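Dot/Icm T4SS effector (Legionella pneumophila, PDB 6VVE) acts as an effector kinase that is activated by host inositol hexakisphosphate, binding this ligand and, in a separate pocket, ADP with manganese. Local coordinates at residues His127-Leu132 with Lys202-Asp207; Gly176-Asp181 with Gly209-Lys214. All coordinates share one frame; numbering follows the deposited sequence.

In the fold
The four segments alternate along the chain: 127-132 of contact 1, 176-181 of contact 2, then 202-207 and 209-214, so the last two follow each other almost directly. The centres of the two contacts lie about 12 Å apart, and both pack against helices 102-121 and 159-174. They meet at His179 and at the edge-to-face pair of Phe128 and Phe210. Contact 1 sits at the ADP pocket; contact 2 lies behind it, where strands 177-178 and 211-212 pair. This is consistent with a kinase-like core: His179-Pro180-Asp181 resembles the HRD motif of the catalytic loop, and Asp205-Leu206-Asp207 probably takes the place of the DFG motif, next to the ADP phosphates.

Contact 1 (His127-Leu132 with Lys202-Asp207); sequences HFVLGL and KTIDLD. With ADP (adenosine-5'-diphosphate), chain C.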
loop_
_atom_site.group_PDB
_atom_site.type_symbol
_atom_site.label_atom_id
_atom_site.label_comp_id
_atom_site.label_asym_id
_atom_site.label_seq_id
_atom_site.Cartn_x
_atom_site.Cartn_y
_atom_site.Cartn_z
ATOM N N HIS A 127 0.897 -7.584 2.177
ATOM C CA HIS A 127 2.039 -6.729 1.862
ATOM C C HIS A 127 1.830 -5.275 2.259
ATOM O O HIS A 127 2.754 -4.468 2.118
ATOM C CB HIS A 127 2.349 -6.797 0.365
ATOM C CG HIS A 127 2.889 -8.125 -0.084
ATOM N ND1 HIS A 127 4.193 -8.514 0.143
ATOM C CD2 HIS A 127 2.305 -9.145 -0.759
ATOM C CE1 HIS A 127 4.387 -9.719 -0.363
ATOM N NE2 HIS A 127 3.255 -10.126 -0.913
ATOM N N PHE A 128 0.652 -4.916 2.747
ATOM C CA PHE A 128 0.326 -3.540 3.089
ATOM C C PHE A 128 -0.289 -3.502 4.481
ATOM O O PHE A 128 -1.094 -4.366 4.841
ATOM C CB PHE A 128 -0.640 -2.933 2.065
ATOM C CG PHE A 128 -0.165 -3.049 0.645
ATOM C CD1 PHE A 128 -0.403 -4.208 -0.086
ATOM C CD2 PHE A 128 0.533 -2.016 0.042
ATOM C CE1 PHE A 128 0.044 -4.323 -1.393
ATOM C CE2 PHE A 128 0.981 -2.130 -1.261
ATOM C CZ PHE A 128 0.735 -3.289 -1.980
ATOM N N VAL A 129 0.090 -2.503 5.269
ATOM C CA VAL A 129 -0.347 -2.392 6.668
ATOM C C VAL A 129 -1.364 -1.251 6.686
ATOM O O VAL A 129 -1.046 -0.091 6.915
ATOM C CB VAL A 129 0.806 -2.157 7.623
ATOM C CG1 VAL A 129 0.279 -1.946 9.037
ATOM C CG2 VAL A 129 1.781 -3.311 7.580
ATOM N N LEU A 130 -2.643 -1.605 6.523
ATOM C CA LEU A 130 -3.720 -0.633 6.643
ATOM C C LEU A 130 -4.311 -0.683 8.054
ATOM O O LEU A 130 -3.988 -1.560 8.867
ATOM C CB LEU A 130 -4.801 -0.890 5.593
ATOM C CG LEU A 130 -4.397 -0.565 4.153
ATOM C CD1 LEU A 130 -5.482 -0.992 3.163
ATOM C CD2 LEU A 130 -4.115 0.923 4.007
ATOM N N GLY A 131 -5.189 0.273 8.335
ATOM C CA GLY A 131 -5.754 0.398 9.665
ATOM C C GLY A 131 -6.894 1.384 9.643
ATOM O O GLY A 131 -7.380 1.761 8.579
ATOM N N LEU A 132 -7.317 1.803 10.836
ATOM C CA LEU A 132 -8.462 2.695 10.962
ATOM C C LEU A 132 -8.192 3.757 12.019
ATOM O O LEU A 132 -7.483 3.517 13.003
ATOM C CB LEU A 132 -9.738 1.926 11.329
ATOM C CG LEU A 132 -10.148 0.815 10.368
ATOM C CD1 LEU A 132 -11.293 -0.004 10.965
ATOM C CD2 LEU A 132 -10.537 1.387 9.019
ATOM N N LYS A 202 6.709 -5.867 3.757
ATOM C CA LYS A 202 5.491 -5.086 3.854
ATOM C C LYS A 202 5.834 -3.602 3.761
ATOM O O LYS A 202 6.996 -3.191 3.874
ATOM C CB LYS A 202 4.758 -5.375 5.167
ATOM C CG LYS A 202 4.504 -6.851 5.444
ATOM C CD LYS A 202 3.923 -7.046 6.845
ATOM C CE LYS A 202 3.675 -8.514 7.153
ATOM N NZ LYS A 202 2.525 -9.061 6.390
ATOM N N THR A 203 4.809 -2.786 3.556
ATOM C CA THR A 203 4.976 -1.342 3.499
ATOM C C THR A 203 4.017 -0.682 4.485
ATOM O O THR A 203 2.860 -1.100 4.623
ATOM C CB THR A 203 4.739 -0.789 2.090
ATOM O OG1 THR A 203 5.076 0.614 2.073
ATOM C CG2 THR A 203 3.289 -0.960 1.655
ATOM N N ILE A 204 4.500 0.370 5.148
ATOM C CA ILE A 204 3.745 1.065 6.182
ATOM C C ILE A 204 3.548 2.518 5.776
ATOM O O ILE A 204 3.788 2.893 4.623
ATOM C CB ILE A 204 4.466 0.960 7.538
ATOM C CG1 ILE A 204 5.896 1.492 7.426
ATOM C CG2 ILE A 204 4.472 -0.482 8.015
ATOM C CD1 ILE A 204 6.632 1.598 8.761
ATOM N N ASP A 205 3.123 3.352 6.726
ATOM C CA ASP A 205 2.876 4.776 6.481
ATOM C C ASP A 205 1.713 4.965 5.513
ATOM O O ASP A 205 1.764 5.813 4.619
ATOM C CB ASP A 205 4.134 5.471 5.961
ATOM C CG ASP A 205 4.063 6.986 6.089
ATOM O OD1 ASP A 205 3.242 7.490 6.881
ATOM O OD2 ASP A 205 4.829 7.679 5.390
ATOM N N LEU A 206 0.656 4.165 5.696
ATOM C CA LEU A 206 -0.542 4.232 4.864
ATOM C C LEU A 206 -1.756 4.759 5.624
ATOM O O LEU A 206 -2.897 4.448 5.252
ATOM C CB LEU A 206 -0.841 2.850 4.281
ATOM C CG LEU A 206 0.117 2.302 3.230
ATOM C CD1 LEU A 206 -0.175 0.837 2.943
ATOM C CD2 LEU A 206 0.037 3.114 1.948
ATOM N N ASP A 207 -1.542 5.546 6.681
ATOM C CA ASP A 207 -2.665 5.972 7.511
ATOM C C ASP A 207 -3.583 6.956 6.791
ATOM O O ASP A 207 -4.664 7.257 7.298
ATOM C CB ASP A 207 -2.157 6.591 8.815
ATOM C CG ASP A 207 -1.073 7.635 8.587
ATOM O OD1 ASP A 207 0.027 7.267 8.098
ATOM O OD2 ASP A 207 -1.326 8.811 8.897
HETATM P PB ADP C . 7.096 7.951 8.421
HETATM O O1B ADP C . 7.717 7.559 7.094
HETATM O O2B ADP C . 8.091 8.040 9.548
HETATM O O3B ADP C . 6.128 9.119 8.344
HETATM P PA ADP C . 5.473 6.479 10.231
HETATM O O1A ADP C . 4.175 5.761 9.967
HETATM O O2A ADP C . 5.460 7.794 10.961
HETATM O O3A ADP C . 6.162 6.683 8.790
HETATM O "O5'" ADP C . 6.410 5.456 11.029
HETATM C "C5'" ADP C . 7.553 5.890 11.749
HETATM C "C4'" ADP C . 8.238 4.699 12.365
HETATM O "O4'" ADP C . 7.375 4.004 13.287
HETATM C "C3'" ADP C . 8.701 3.652 11.323
HETATM O "O3'" ADP C . 9.988 3.892 10.821
HETATM C "C2'" ADP C . 8.622 2.331 12.119
HETATM O "O2'" ADP C . 9.871 2.046 12.719
HETATM C "C1'" ADP C . 7.550 2.584 13.194
HETATM N N9 ADP C . 6.306 1.921 12.752
HETATM C C8 ADP C . 5.345 2.496 11.997
HETATM N N7 ADP C . 4.339 1.617 11.752
HETATM C C5 ADP C . 4.662 0.464 12.360
HETATM C C6 ADP C . 4.040 -0.866 12.500
HETATM N N6 ADP C . 2.846 -1.116 11.930
HETATM N N1 ADP C . 4.698 -1.810 13.220
HETATM C C2 ADP C . 5.897 -1.560 13.796
HETATM N N3 ADP C . 6.512 -0.367 13.703
HETATM C C4 ADP C . 5.958 0.664 13.017
HETATM O O HOH W 1 0.538 1.930 7.611
#
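Val129 and Ile204 lie side by side and point the same way, Val129 CG2 resting 3.9 Å from Ile204 CG2. With CG1 anti to the backbone N (chi1 176°), Val129 places that methyl near the adenine amino group, 4.0 Å from ADP N6. Ile204 turns its other branch to the nucleotide as well, and CD1 comes within 3.6 Å of ADP C8, so the pair lines one side of the adenine site. Phe128 runs across Thr203, whose CG2 comes 3.4 Å from Phe128 CD2, oblique to the ring, while Leu206 CD1 stands at the ring edge. Thr203 OG1 faces away from this apolar patch and bonds to Asn193 O. Leu206 also slants across Leu130, whose CD2 branch reaches 3.8 Å from Leu206 CB. A single backbone bridge joins the segments, with Thr203 N donating to His127 O (3.0 Å) and Val129 N to Thr203 O (3.2 Å). Further along, a water donates to Val129 O and accepts from Leu206 N. Asp205, which with Leu206 and Asp207 probably matches the DFG motif of kinases, sets its carboxylate beside the ADP phosphates, OD2 3.4 Å from ADP O1B. The contact is largely buried between two helices: Phe128 and Leu130 pack on Leu119 of helix 102-121, while His127 and Thr203 lean on helix 159-174, and strand 201-203 pairs with 194-196.

Contact 2 (Gly176-Asp181 with Gly209-Lys214); sequences GYWHPD and GFRYDK
One face of the Trp178 indole carries Arg211, whose CB lies 3.5 Å from the centroid of the five-membered ring, 21° off the normal, a CH-pi contact. Tyr212 N lies over the same face, near the rim. Trp178 CG sits between its backbone N and carbonyl carbon (chi1 62°), a rotamer that brings the indole across the neighbouring strand. The Arg211 guanidinium stands nearly upright to the indole, the planes 86° apart, with Trp178 NE1 near its edge and Pro180 O over one face. That oxygen is 3.2 Å from Arg211 NH2, but the angle is too poor for a hydrogen bond. Arg211 runs extended from CG to NE, which carries NE to 3.4 Å from Pro180 CB. In the His179 ring plane, Asp181 N donates to ND1 at 3.0 Å, while NE2 probably bonds to Ile204 O; these two bonds would fix the rotation of the imidazole. Trp178 and Arg211 form an antiparallel hydrogen-bonded pair: Trp178 N donates to Arg211 O (3.0 Å), and Arg211 N to Trp178 O (2.8 Å). A water bridges Gly176 O and Asp213 N. On the side away from Trp178, Tyr177 and Tyr212 cross, with Tyr177 CD1 4.0 Å from Tyr212 CB. The ribbon leads into His179-Pro180-Asp181, which resembles the HRD catalytic-loop motif of kinases, with Asp181 beside Asp205 at the nucleotide site. Gly176 ends helix 159-174 in a Schellman motif; Tyr177, Phe210 and Tyr212 pack on helix 102-121, and Trp178 meets Leu225 of helix 219-229.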
loop_
_atom_site.group_PDB
_atom_site.type_symbol
_atom_site.label_atom_id
_atom_site.label_comp_id
_atom_site.label_asym_id
_atom_site.label_seq_id
_atom_site.Cartn_x
_atom_site.Cartn_y
_atom_site.Cartn_z
ATOM N N GLY A 176 -4.706 1.817 -10.469
ATOM C CA GLY A 176 -4.846 3.238 -10.222
ATOM C C GLY A 176 -4.610 3.693 -8.796
ATOM O O GLY A 176 -4.878 4.861 -8.492
ATOM N N TYR A 177 -4.135 2.816 -7.914
ATOM C CA TYR A 177 -3.773 3.170 -6.552
ATOM C C TYR A 177 -2.254 3.207 -6.420
ATOM O O TYR A 177 -1.541 2.444 -7.078
ATOM C CB TYR A 177 -4.336 2.168 -5.546
ATOM C CG TYR A 177 -5.851 2.046 -5.516
ATOM C CD1 TYR A 177 -6.625 2.968 -4.842
ATOM C CD2 TYR A 177 -6.488 0.995 -6.153
ATOM C CE1 TYR A 177 -8.007 2.860 -4.803
ATOM C CE2 TYR A 177 -7.871 0.860 -6.114
ATOM C CZ TYR A 177 -8.625 1.805 -5.442
ATOM O OH TYR A 177 -9.998 1.686 -5.401
ATOM N N TRP A 178 -1.750 4.085 -5.552
ATOM C CA TRP A 178 -0.319 4.089 -5.278
ATOM C C TRP A 178 -0.040 4.574 -3.858
ATOM O O TRP A 178 -0.871 5.235 -3.215
ATOM C CB TRP A 178 0.446 4.930 -6.313
ATOM C CG TRP A 178 0.114 6.398 -6.379
ATOM C CD1 TRP A 178 0.762 7.412 -5.729
ATOM C CD2 TRP A 178 -0.894 7.024 -7.183
ATOM N NE1 TRP A 178 0.202 8.623 -6.059
ATOM C CE2 TRP A 178 -0.819 8.411 -6.945
ATOM C CE3 TRP A 178 -1.867 6.544 -8.072
ATOM C CZ2 TRP A 178 -1.685 9.321 -7.557
ATOM C CZ3 TRP A 178 -2.718 7.448 -8.676
ATOM C CH2 TRP A 178 -2.621 8.819 -8.420
ATOM N N HIS A 179 1.156 4.226 -3.378
ATOM C CA HIS A 179 1.579 4.599 -2.025
ATOM C C HIS A 179 1.858 6.095 -1.966
ATOM O O HIS A 179 2.535 6.626 -2.856
ATOM C CB HIS A 179 2.828 3.799 -1.658
ATOM C CG HIS A 179 3.117 3.748 -0.189
ATOM N ND1 HIS A 179 3.262 4.881 0.582
ATOM C CD2 HIS A 179 3.301 2.697 0.643
ATOM C CE1 HIS A 179 3.514 4.527 1.829
ATOM N NE2 HIS A 179 3.539 3.207 1.893
ATOM N N PRO A 180 1.371 6.806 -0.942
ATOM C CA PRO A 180 1.593 8.268 -0.899
ATOM C C PRO A 180 3.018 8.679 -0.539
ATOM O O PRO A 180 3.385 9.844 -0.769
ATOM C CB PRO A 180 0.598 8.748 0.175
ATOM C CG PRO A 180 0.419 7.533 1.078
ATOM C CD PRO A 180 0.517 6.328 0.165
ATOM N N ASP A 181 3.829 7.779 0.027
ATOM C CA ASP A 181 5.191 8.119 0.437
ATOM C C ASP A 181 6.050 6.850 0.389
ATOM O O ASP A 181 6.423 6.262 1.412
ATOM C CB ASP A 181 5.220 8.752 1.831
ATOM C CG ASP A 181 6.630 9.158 2.263
ATOM O OD1 ASP A 181 7.518 9.279 1.379
ATOM O OD2 ASP A 181 6.855 9.347 3.484
ATOM N N GLY A 209 -4.476 6.105 3.658
ATOM C CA GLY A 209 -4.914 5.285 2.551
ATOM C C GLY A 209 -4.030 5.485 1.331
ATOM O O GLY A 209 -3.087 6.278 1.317
ATOM N N PHE A 210 -4.347 4.733 0.283
ATOM C CA PHE A 210 -3.615 4.881 -0.963
ATOM C C PHE A 210 -4.055 6.149 -1.689
ATOM O O PHE A 210 -5.164 6.651 -1.499
ATOM C CB PHE A 210 -3.822 3.673 -1.875
ATOM C CG PHE A 210 -3.316 2.388 -1.304
ATOM C CD1 PHE A 210 -1.964 2.178 -1.140
ATOM C CD2 PHE A 210 -4.199 1.378 -0.949
ATOM C CE1 PHE A 210 -1.498 0.982 -0.618
ATOM C CE2 PHE A 210 -3.741 0.195 -0.429
ATOM C CZ PHE A 210 -2.384 -0.003 -0.265
ATOM N N ARG A 211 -3.162 6.669 -2.520
ATOM C CA ARG A 211 -3.527 7.732 -3.439
ATOM C C ARG A 211 -4.228 7.148 -4.657
ATOM O O ARG A 211 -4.066 5.967 -4.996
ATOM C CB ARG A 211 -2.295 8.528 -3.868
ATOM C CG ARG A 211 -1.736 9.435 -2.782
ATOM C CD ARG A 211 -0.559 10.242 -3.316
ATOM N NE ARG A 211 0.089 11.040 -2.278
ATOM C CZ ARG A 211 1.209 11.735 -2.459
ATOM N NH1 ARG A 211 1.813 11.733 -3.643
ATOM N NH2 ARG A 211 1.725 12.432 -1.455
ATOM N N TYR A 212 -5.021 7.991 -5.315
ATOM C CA TYR A 212 -5.715 7.617 -6.537
ATOM C C TYR A 212 -6.113 8.897 -7.250
ATOM O O TYR A 212 -6.231 9.958 -6.630
ATOM C CB TYR A 212 -6.942 6.741 -6.245
ATOM C CG TYR A 212 -7.843 7.303 -5.167
ATOM C CD1 TYR A 212 -8.876 8.161 -5.483
ATOM C CD2 TYR A 212 -7.639 6.988 -3.831
ATOM C CE1 TYR A 212 -9.699 8.680 -4.499
ATOM C CE2 TYR A 212 -8.450 7.511 -2.844
ATOM C CZ TYR A 212 -9.469 8.364 -3.182
ATOM O OH TYR A 212 -10.295 8.878 -2.205
ATOM N N ASP A 213 -6.332 8.788 -8.556
ATOM C CA ASP A 213 -6.678 9.960 -9.342
ATOM C C ASP A 213 -8.131 10.358 -9.098
ATOM O O ASP A 213 -9.018 9.502 -8.991
ATOM C CB ASP A 213 -6.462 9.703 -10.829
ATOM C CG ASP A 213 -6.597 10.977 -11.653
ATOM O OD1 ASP A 213 -5.733 11.878 -11.501
ATOM O OD2 ASP A 213 -7.562 11.078 -12.424
ATOM N N LYS A 214 -8.371 11.669 -9.017
ATOM C CA LYS A 214 -9.697 12.215 -8.784
ATOM C C LYS A 214 -10.211 13.002 -9.980
ATOM O O LYS A 214 -11.127 13.816 -9.826
ATOM C CB LYS A 214 -9.685 13.099 -7.538
ATOM C CG LYS A 214 -9.411 12.353 -6.247
ATOM C CD LYS A 214 -9.446 13.290 -5.048
ATOM C CE LYS A 214 -9.422 12.517 -3.737
ATOM N NZ LYS A 214 -8.161 11.741 -3.558
HETATM O O HOH W 2 -6.418 6.302 -9.931
#